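Local coordinates for protein precorrin-6Y C5,15-methyltransferase (Corynebacterium diphtheriae, PDB 3HM2) that probably transfers methyl groups from S-adenosyl-L-methionine in cobalamin biosynthesis, the chain being the C-terminal methyltransferase domain of a longer precorrin-6Y C5,15-methyltransferase, at residues V91-G101 with R116-N126; F143-S153 with K165-V176. All coordinates share one frame; numbering follows the deposited sequence.

Contact 1 (V91-G101 with R116-N126); sequences VPDNPDVIFIG and RLPVGGRLVAN
R116 reaches across to the loop before strand 97-100 and grips the backbone of V91. Its CB lies 4.1 Å from P95 CD. The chain then bends at chi2 (-71°) and chi3 (-49°), which turns the guanidinium back toward that loop. CD passes the end of the N94 side chain, and NE comes closer beside it. At the tip, NH1 (3.0 Å) and NH2 (2.9 Å) both donate to V91 O, end-on and close to the guanidinium plane. Further along, the loops give way to parallel strands 97-100 and 122-126. I98 N bonds to R122 O, and I98 O accepts from V124 N. I100 N bonds to V124 O, and N126 N donates to I100 O at 2.7 Å. These are the fourth and fifth strands of the 3-2-1-4-5-7-6 sheet of the class I, Rossmann-like methyltransferases, and helix 109-115 makes the crossover between them. On the face of I98 and I100, L123 CD1 presses tightly on I98 CG2 at 3.4 Å. On the other face, V97 CG2 sits over the R122 guanidinium, which forms a salt bridge with E27. There too, the F99 ring edge meets the N126 amide, whose OD1 bonds to Q172 NE2; ring and amide planes are 76° apart.

Contact 2 (F143-S153 with K165-V176); sequences FGGTISSFAIS and KPALPVHQWTVV
A167 N donates to I152 O at 2.9 Å, the shortest hydrogen bond between the two segments. Its donor is tilted 30° from the carbonyl plane. F150 N bonds to V170 O at 3.0 Å. Toward the open end of the hairpin, the backbone bonds of T146 with T174 and of S148 with Q172 are longer, and three of the four are weak. S149 CB lies over one face of the H171 ring, 3.9 Å from its centroid, a CH-pi contact. Strands 146-157 and 162-176 form the antiparallel hairpin that ends the class I methyltransferase sheet, strand order 7-6. The strand 146-157 is outermost within the chain, but a strand of a second subunit pairs with S148-S153, so the sheet runs on across the interface. W173 has CG anti to its backbone N (chi1 -168°), and this lays the indole edge-on to F143-T146, alongside I147. Its CD1 meets I147 CG1 at 3.6 Å, NE1 makes a weak bond to G144 O, and CH2 touches F143 CD2 at 3.8 Å. On the other side of the sheet, the rim of the F150 ring meets Q172 CB through CE1 at 3.7 Å. The Q172 amide, partnered by N126, is turned 64° from that ring.

Contact 1 and contact 2 belong to one sheet, and their centres lie 18 Å apart. They follow in series along the chain, with helix 130-143 running between strands 122-127 and 146-157. Strand 162-176 lies between strand 122-127 and strand 146-157, so it is where the two contacts meet. A125 N probably bonds to W173 O at 2.6 Å, and the N126 OD1 to Q172 NE2 bond spans 2.9 Å. V175 CG1 also packs against L123 O at 3.2 Å. Both contacts lie away from the calcium and magnesium sites of E59, E60 and E63. The G101 end of contact 1 is near a GxGxxA-like pattern, consistent with a cofactor-binding loop; contact 2 reaches neighbouring subunits.

Contact 1 (V91-G101 with R116-N126)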
loop_
_atom_site.group_PDB
_atom_site.type_symbol
_atom_site.label_atom_id
_atom_site.label_comp_id
_atom_site.label_asym_id
_atom_site.label_seq_id
_atom_site.Cartn_x
_atom_site.Cartn_y
_atom_site.Cartn_z
ATOM N N VAL A 91 26.471 -12.876 28.613
ATOM C CA VAL A 91 26.011 -11.566 29.049
ATOM C C VAL A 91 25.081 -11.747 30.243
ATOM O O VAL A 91 23.949 -12.252 30.115
ATOM C CB VAL A 91 25.329 -10.806 27.931
ATOM C CG1 VAL A 91 25.131 -9.374 28.347
ATOM C CG2 VAL A 91 26.171 -10.897 26.660
ATOM N N PRO A 92 25.572 -11.321 31.416
ATOM C CA PRO A 92 25.084 -11.658 32.755
ATOM C C PRO A 92 23.750 -10.984 33.153
ATOM O O PRO A 92 22.905 -11.636 33.741
ATOM C CB PRO A 92 26.230 -11.174 33.671
ATOM C CG PRO A 92 27.294 -10.609 32.778
ATOM C CD PRO A 92 26.650 -10.314 31.475
ATOM N N ASP A 93 23.569 -9.699 32.860
ATOM C CA ASP A 93 22.414 -8.967 33.345
ATOM C C ASP A 93 21.278 -9.055 32.352
ATOM O O ASP A 93 21.514 -8.937 31.152
ATOM C CB ASP A 93 22.785 -7.482 33.532
ATOM C CG ASP A 93 23.799 -7.256 34.635
ATOM O OD1 ASP A 93 23.825 -8.048 35.597
ATOM O OD2 ASP A 93 24.564 -6.272 34.555
ATOM N N ASN A 94 20.048 -9.227 32.835
ATOM C CA ASN A 94 18.885 -9.371 31.949
ATOM C C ASN A 94 18.578 -8.073 31.237
ATOM O O ASN A 94 18.504 -7.039 31.909
ATOM C CB ASN A 94 17.642 -9.712 32.741
ATOM C CG ASN A 94 17.488 -11.180 32.974
ATOM O OD1 ASN A 94 16.785 -11.598 33.889
ATOM N ND2 ASN A 94 18.130 -11.980 32.145
ATOM N N PRO A 95 18.347 -8.130 29.897
ATOM C CA PRO A 95 18.019 -6.980 29.044
ATOM C C PRO A 95 16.722 -6.313 29.502
ATOM O O PRO A 95 15.883 -7.007 30.095
ATOM C CB PRO A 95 17.750 -7.647 27.700
ATOM C CG PRO A 95 17.277 -9.003 28.092
ATOM C CD PRO A 95 18.255 -9.376 29.110
ATOM N N ASP A 96 16.551 -5.017 29.221
ATOM C CA ASP A 96 15.304 -4.325 29.543
ATOM C C ASP A 96 14.356 -4.350 28.324
ATOM O O ASP A 96 13.157 -4.581 28.439
ATOM C CB ASP A 96 15.586 -2.885 30.025
ATOM C CG ASP A 96 15.978 -2.813 31.490
ATOM O OD1 ASP A 96 15.061 -2.880 32.326
ATOM O OD2 ASP A 96 17.185 -2.647 31.818
ATOM N N VAL A 97 14.906 -4.086 27.155
ATOM C CA VAL A 97 14.149 -4.151 25.925
ATOM C C VAL A 97 14.999 -5.005 24.966
ATOM O O VAL A 97 16.227 -5.080 25.139
ATOM C CB VAL A 97 13.940 -2.753 25.397
ATOM C CG1 VAL A 97 12.685 -2.679 24.592
ATOM C CG2 VAL A 97 13.787 -1.864 26.557
ATOM N N ILE A 98 14.367 -5.691 24.013
ATOM C CA ILE A 98 15.106 -6.326 22.920
ATOM C C ILE A 98 14.536 -5.908 21.600
ATOM O O ILE A 98 13.369 -5.586 21.504
ATOM C CB ILE A 98 15.019 -7.808 22.965
ATOM C CG1 ILE A 98 15.761 -8.298 24.181
ATOM C CG2 ILE A 98 15.604 -8.433 21.684
ATOM C CD1 ILE A 98 15.116 -9.503 24.781
ATOM N N PHE A 99 15.383 -5.916 20.581
ATOM C CA PHE A 99 14.931 -5.658 19.234
ATOM C C PHE A 99 15.555 -6.716 18.351
ATOM O O PHE A 99 16.770 -6.900 18.423
ATOM C CB PHE A 99 15.355 -4.260 18.709
ATOM C CG PHE A 99 15.099 -4.092 17.208
ATOM C CD1 PHE A 99 13.900 -3.565 16.740
ATOM C CD2 PHE A 99 16.029 -4.548 16.264
ATOM C CE1 PHE A 99 13.652 -3.474 15.381
ATOM C CE2 PHE A 99 15.770 -4.449 14.898
ATOM C CZ PHE A 99 14.580 -3.909 14.467
ATOM N N ILE A 100 14.732 -7.401 17.540
ATOM C CA ILE A 100 15.219 -8.254 16.456
ATOM C C ILE A 100 14.798 -7.745 15.057
ATOM O O ILE A 100 13.618 -7.473 14.814
ATOM C CB ILE A 100 14.726 -9.687 16.633
ATOM C CG1 ILE A 100 15.326 -10.294 17.923
ATOM C CG2 ILE A 100 15.081 -10.490 15.408
ATOM C CD1 ILE A 100 14.612 -11.569 18.469
ATOM N N GLY A 101 15.765 -7.611 14.145
ATOM C CA GLY A 101 15.483 -7.330 12.738
ATOM C C GLY A 101 15.890 -8.455 11.787
ATOM O O GLY A 101 15.248 -9.514 11.696
ATOM N N ARG A 116 15.212 -14.630 28.631
ATOM C CA ARG A 116 16.021 -13.670 29.364
ATOM C C ARG A 116 15.204 -12.431 29.733
ATOM O O ARG A 116 15.604 -11.638 30.590
ATOM C CB ARG A 116 17.299 -13.315 28.588
ATOM C CG ARG A 116 18.255 -14.478 28.343
ATOM C CD ARG A 116 18.958 -14.947 29.624
ATOM N NE ARG A 116 19.534 -13.812 30.346
ATOM C CZ ARG A 116 20.829 -13.517 30.397
ATOM N NH1 ARG A 116 21.728 -14.291 29.794
ATOM N NH2 ARG A 116 21.223 -12.445 31.063
ATOM N N LEU A 117 14.050 -12.268 29.101
ATOM C CA LEU A 117 13.274 -11.056 29.300
ATOM C C LEU A 117 12.331 -11.131 30.517
ATOM O O LEU A 117 11.477 -12.014 30.574
ATOM C CB LEU A 117 12.503 -10.712 28.013
ATOM C CG LEU A 117 11.770 -9.371 28.051
ATOM C CD1 LEU A 117 12.757 -8.234 27.867
ATOM C CD2 LEU A 117 10.693 -9.331 26.999
ATOM N N PRO A 118 12.324 -10.078 31.324
ATOM C CA PRO A 118 11.510 -10.006 32.542
ATOM C C PRO A 118 10.027 -9.809 32.243
ATOM O O PRO A 118 9.664 -9.446 31.125
ATOM C CB PRO A 118 12.071 -8.775 33.255
ATOM C CG PRO A 118 13.497 -8.728 32.832
ATOM C CD PRO A 118 13.540 -9.253 31.420
ATOM N N VAL A 119 9.185 -10.051 33.243
ATOM C CA VAL A 119 7.798 -9.603 33.208
ATOM C C VAL A 119 7.702 -8.122 32.858
ATOM O O VAL A 119 8.530 -7.317 33.283
ATOM C CB VAL A 119 7.095 -9.845 34.557
ATOM C CG1 VAL A 119 5.598 -9.603 34.426
ATOM C CG2 VAL A 119 7.372 -11.256 35.054
ATOM N N GLY A 120 6.683 -7.769 32.079
ATOM C CA GLY A 120 6.521 -6.406 31.607
ATOM C C GLY A 120 7.812 -5.822 31.071
ATOM O O GLY A 120 8.143 -4.668 31.343
ATOM N N GLY A 121 8.544 -6.623 30.303
ATOM C CA GLY A 121 9.575 -6.105 29.425
ATOM C C GLY A 121 9.135 -6.064 27.975
ATOM O O GLY A 121 8.105 -6.633 27.612
ATOM N N ARG A 122 9.919 -5.386 27.143
ATOM C CA ARG A 122 9.478 -5.018 25.803
ATOM C C ARG A 122 10.374 -5.640 24.737
ATOM O O ARG A 122 11.600 -5.561 24.820
ATOM C CB ARG A 122 9.452 -3.497 25.646
ATOM C CG ARG A 122 8.377 -2.806 26.468
ATOM C CD ARG A 122 8.680 -1.327 26.644
ATOM N NE ARG A 122 9.542 -1.079 27.796
ATOM C CZ ARG A 122 10.443 -0.104 27.860
ATOM N NH1 ARG A 122 10.603 0.721 26.834
ATOM N NH2 ARG A 122 11.184 0.048 28.950
ATOM N N LEU A 123 9.755 -6.258 23.737
ATOM C CA LEU A 123 10.462 -6.621 22.493
ATOM C C LEU A 123 9.770 -6.166 21.201
ATOM O O LEU A 123 8.596 -6.482 20.968
ATOM C CB LEU A 123 10.727 -8.127 22.387
ATOM C CG LEU A 123 11.654 -8.500 21.219
ATOM C CD1 LEU A 123 12.453 -9.789 21.530
ATOM C CD2 LEU A 123 10.922 -8.598 19.868
ATOM N N VAL A 124 10.530 -5.471 20.350
ATOM C CA VAL A 124 10.056 -5.063 19.042
ATOM C C VAL A 124 10.842 -5.786 17.965
ATOM O O VAL A 124 12.060 -5.768 17.973
ATOM C CB VAL A 124 10.216 -3.575 18.907
ATOM C CG1 VAL A 124 9.204 -3.019 17.911
ATOM C CG2 VAL A 124 10.003 -2.950 20.275
ATOM N N ALA A 125 10.138 -6.469 17.066
ATOM C CA ALA A 125 10.777 -7.247 15.998
ATOM C C ALA A 125 10.375 -6.805 14.581
ATOM O O ALA A 125 9.318 -6.226 14.378
ATOM C CB ALA A 125 10.515 -8.743 16.190
ATOM N N ASN A 126 11.257 -7.070 13.623
ATOM C CA ASN A 126 11.052 -6.720 12.231
ATOM C C ASN A 126 11.116 -7.937 11.393
ATOM O O ASN A 126 11.965 -8.805 11.613
ATOM C CB ASN A 126 12.151 -5.808 11.729
ATOM C CG ASN A 126 11.845 -4.375 11.967
ATOM O OD1 ASN A 126 10.902 -4.048 12.687
ATOM N ND2 ASN A 126 12.637 -3.495 11.370
#

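Contact 2 (F143-S153 with K165-V176)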
loop_
_atom_site.group_PDB
_atom_site.type_symbol
_atom_site.label_atom_id
_atom_site.label_comp_id
_atom_site.label_asym_id
_atom_site.label_seq_id
_atom_site.Cartn_x
_atom_site.Cartn_y
_atom_site.Cartn_z
ATOM N N PHE A 143 2.121 -14.369 23.325
ATOM C CA PHE A 143 2.570 -13.450 24.364
ATOM C C PHE A 143 1.841 -12.114 24.271
ATOM O O PHE A 143 2.166 -11.167 24.988
ATOM C CB PHE A 143 4.081 -13.232 24.271
ATOM C CG PHE A 143 4.858 -14.487 23.989
ATOM C CD1 PHE A 143 5.068 -15.426 24.985
ATOM C CD2 PHE A 143 5.377 -14.727 22.728
ATOM C CE1 PHE A 143 5.783 -16.580 24.729
ATOM C CE2 PHE A 143 6.092 -15.881 22.465
ATOM C CZ PHE A 143 6.295 -16.808 23.468
ATOM N N GLY A 144 0.854 -12.044 23.383
ATOM C CA GLY A 144 0.096 -10.823 23.179
ATOM C C GLY A 144 0.748 -9.898 22.170
ATOM O O GLY A 144 1.230 -10.341 21.128
ATOM N N GLY A 145 0.762 -8.606 22.483
ATOM C CA GLY A 145 1.309 -7.614 21.587
ATOM C C GLY A 145 0.543 -7.466 20.280
ATOM O O GLY A 145 -0.521 -8.082 20.066
ATOM N N THR A 146 1.123 -6.665 19.390
ATOM C CA THR A 146 0.387 -6.049 18.298
ATOM C C THR A 146 1.292 -5.870 17.085
ATOM O O THR A 146 2.478 -5.550 17.248
ATOM C CB THR A 146 -0.168 -4.682 18.774
ATOM O OG1 THR A 146 -1.590 -4.763 18.953
ATOM C CG2 THR A 146 0.173 -3.568 17.793
ATOM N N ILE A 147 0.727 -6.072 15.883
ATOM C CA ILE A 147 1.452 -6.025 14.597
ATOM C C ILE A 147 0.943 -4.947 13.615
ATOM O O ILE A 147 -0.229 -4.915 13.295
ATOM C CB ILE A 147 1.400 -7.391 13.899
ATOM C CG1 ILE A 147 2.035 -8.461 14.793
ATOM C CG2 ILE A 147 2.057 -7.335 12.513
ATOM C CD1 ILE A 147 2.631 -9.628 14.039
ATOM N N SER A 148 1.833 -4.062 13.162
ATOM C CA SER A 148 1.536 -3.062 12.130
ATOM C C SER A 148 2.507 -3.265 10.969
ATOM O O SER A 148 3.394 -4.117 11.039
ATOM C CB SER A 148 1.653 -1.640 12.682
ATOM O OG SER A 148 3.002 -1.245 12.863
ATOM N N SER A 149 2.348 -2.522 9.881
ATOM C CA SER A 149 3.206 -2.772 8.712
ATOM C C SER A 149 3.497 -1.544 7.854
ATOM O O SER A 149 2.658 -0.651 7.727
ATOM C CB SER A 149 2.658 -3.921 7.852
ATOM O OG SER A 149 1.424 -3.584 7.232
ATOM N N PHE A 150 4.692 -1.505 7.266
ATOM C CA PHE A 150 5.135 -0.302 6.565
ATOM C C PHE A 150 5.546 -0.522 5.102
ATOM O O PHE A 150 6.439 -1.314 4.812
ATOM C CB PHE A 150 6.257 0.370 7.356
ATOM C CG PHE A 150 6.046 0.323 8.846
ATOM C CD1 PHE A 150 6.748 -0.584 9.636
ATOM C CD2 PHE A 150 5.130 1.172 9.459
ATOM C CE1 PHE A 150 6.550 -0.634 11.006
ATOM C CE2 PHE A 150 4.923 1.127 10.839
ATOM C CZ PHE A 150 5.634 0.219 11.613
ATOM N N ALA A 151 4.875 0.175 4.185
ATOM C CA ALA A 151 5.299 0.195 2.794
ATOM C C ALA A 151 5.702 1.603 2.489
ATOM O O ALA A 151 4.861 2.483 2.504
ATOM C CB ALA A 151 4.181 -0.249 1.867
ATOM N N ILE A 152 6.994 1.804 2.222
ATOM C CA ILE A 152 7.591 3.126 2.003
ATOM C C ILE A 152 8.050 3.309 0.561
ATOM O O ILE A 152 8.760 2.456 0.022
ATOM C CB ILE A 152 8.818 3.332 2.923
ATOM C CG1 ILE A 152 8.362 3.503 4.390
ATOM C CG2 ILE A 152 9.658 4.518 2.431
ATOM C CD1 ILE A 152 9.301 2.914 5.468
ATOM N N SER A 153 7.649 4.417 -0.064
ATOM C CA SER A 153 8.030 4.683 -1.448
ATOM C C SER A 153 8.855 5.967 -1.574
ATOM O O SER A 153 8.770 6.844 -0.729
ATOM C CB SER A 153 6.788 4.769 -2.353
ATOM O OG SER A 153 5.928 3.663 -2.165
ATOM N N LYS A 165 7.900 4.727 -6.054
ATOM C CA LYS A 165 8.426 3.378 -6.188
ATOM C C LYS A 165 8.479 2.684 -4.855
ATOM O O LYS A 165 9.285 3.035 -3.993
ATOM C CB LYS A 165 9.812 3.401 -6.832
ATOM C CG LYS A 165 10.168 2.102 -7.532
ATOM C CD LYS A 165 11.669 1.975 -7.730
ATOM C CE LYS A 165 12.065 0.631 -8.334
ATOM N NZ LYS A 165 13.556 0.441 -8.394
ATOM N N PRO A 166 7.602 1.692 -4.668
ATOM C CA PRO A 166 7.451 1.035 -3.368
ATOM C C PRO A 166 8.662 0.168 -2.989
ATOM O O PRO A 166 9.280 -0.485 -3.848
ATOM C CB PRO A 166 6.190 0.176 -3.565
ATOM C CG PRO A 166 6.174 -0.079 -5.039
ATOM C CD PRO A 166 6.581 1.233 -5.623
ATOM N N ALA A 167 9.013 0.188 -1.705
ATOM C CA ALA A 167 9.980 -0.760 -1.183
ATOM C C ALA A 167 9.165 -1.954 -0.693
ATOM O O ALA A 167 7.940 -1.866 -0.603
ATOM C CB ALA A 167 10.830 -0.143 -0.040
ATOM N N LEU A 168 9.839 -3.068 -0.410
ATOM C CA LEU A 168 9.184 -4.215 0.192
ATOM C C LEU A 168 8.632 -3.828 1.563
ATOM O O LEU A 168 9.272 -3.080 2.299
ATOM C CB LEU A 168 10.166 -5.391 0.310
ATOM C CG LEU A 168 10.498 -6.169 -0.976
ATOM C CD1 LEU A 168 11.762 -7.001 -0.792
ATOM C CD2 LEU A 168 9.332 -7.050 -1.450
ATOM N N PRO A 169 7.441 -4.329 1.919
ATOM C CA PRO A 169 6.910 -3.989 3.239
ATOM C C PRO A 169 7.779 -4.542 4.354
ATOM O O PRO A 169 8.746 -5.263 4.121
ATOM C CB PRO A 169 5.535 -4.667 3.259
ATOM C CG PRO A 169 5.210 -4.908 1.842
ATOM C CD PRO A 169 6.522 -5.209 1.183
ATOM N N VAL A 170 7.417 -4.180 5.577
ATOM C CA VAL A 170 8.192 -4.502 6.750
ATOM C C VAL A 170 7.182 -4.708 7.841
ATOM O O VAL A 170 6.270 -3.894 8.007
ATOM C CB VAL A 170 9.110 -3.344 7.131
ATOM C CG1 VAL A 170 9.643 -3.533 8.546
ATOM C CG2 VAL A 170 10.242 -3.208 6.108
ATOM N N HIS A 171 7.314 -5.815 8.559
ATOM C CA HIS A 171 6.379 -6.104 9.629
ATOM C C HIS A 171 7.062 -5.932 10.948
ATOM O O HIS A 171 8.251 -6.236 11.110
ATOM C CB HIS A 171 5.714 -7.479 9.461
ATOM C CG HIS A 171 4.779 -7.527 8.294
ATOM N ND1 HIS A 171 5.226 -7.561 6.990
ATOM C CD2 HIS A 171 3.429 -7.453 8.232
ATOM C CE1 HIS A 171 4.188 -7.534 6.177
ATOM N NE2 HIS A 171 3.086 -7.475 6.906
ATOM N N GLN A 172 6.299 -5.374 11.876
ATOM C CA GLN A 172 6.846 -5.004 13.156
ATOM C C GLN A 172 5.945 -5.472 14.253
ATOM O O GLN A 172 4.767 -5.126 14.332
ATOM C CB GLN A 172 7.073 -3.493 13.266
ATOM C CG GLN A 172 8.150 -3.144 14.250
ATOM C CD GLN A 172 8.591 -1.716 14.124
ATOM O OE1 GLN A 172 7.943 -0.795 14.646
ATOM N NE2 GLN A 172 9.706 -1.512 13.433
ATOM N N TRP A 173 6.542 -6.277 15.107
ATOM C CA TRP A 173 5.903 -6.724 16.315
ATOM C C TRP A 173 6.507 -5.957 17.492
ATOM O O TRP A 173 7.714 -5.987 17.705
ATOM C CB TRP A 173 6.073 -8.246 16.438
ATOM C CG TRP A 173 5.229 -8.849 17.485
ATOM C CD1 TRP A 173 3.938 -8.522 17.793
ATOM C CD2 TRP A 173 5.612 -9.874 18.391
ATOM N NE1 TRP A 173 3.497 -9.279 18.848
ATOM C CE2 TRP A 173 4.505 -10.123 19.233
ATOM C CE3 TRP A 173 6.787 -10.595 18.592
ATOM C CZ2 TRP A 173 4.536 -11.077 20.251
ATOM C CZ3 TRP A 173 6.817 -11.545 19.600
ATOM C CH2 TRP A 173 5.692 -11.775 20.421
ATOM N N THR A 174 5.665 -5.212 18.206
ATOM C CA THR A 174 6.042 -4.651 19.489
ATOM C C THR A 174 5.160 -5.179 20.618
ATOM O O THR A 174 3.938 -5.282 20.494
ATOM C CB THR A 174 5.985 -3.146 19.510
ATOM O OG1 THR A 174 6.514 -2.694 20.754
ATOM C CG2 THR A 174 4.573 -2.689 19.428
ATOM N N VAL A 175 5.786 -5.500 21.743
ATOM C CA VAL A 175 5.069 -6.151 22.830
ATOM C C VAL A 175 5.598 -5.751 24.247
ATOM O O VAL A 175 6.690 -5.165 24.390
ATOM C CB VAL A 175 5.039 -7.699 22.564
ATOM C CG1 VAL A 175 6.463 -8.266 22.479
ATOM C CG2 VAL A 175 4.158 -8.451 23.580
ATOM N N VAL A 176 4.782 -6.005 25.271
ATOM C CA VAL A 176 5.217 -5.938 26.662
ATOM C C VAL A 176 4.964 -7.338 27.263
ATOM O O VAL A 176 3.867 -7.881 27.120
ATOM C CB VAL A 176 4.452 -4.833 27.428
ATOM C CG1 VAL A 176 4.986 -4.676 28.834
ATOM C CG2 VAL A 176 4.575 -3.519 26.694
#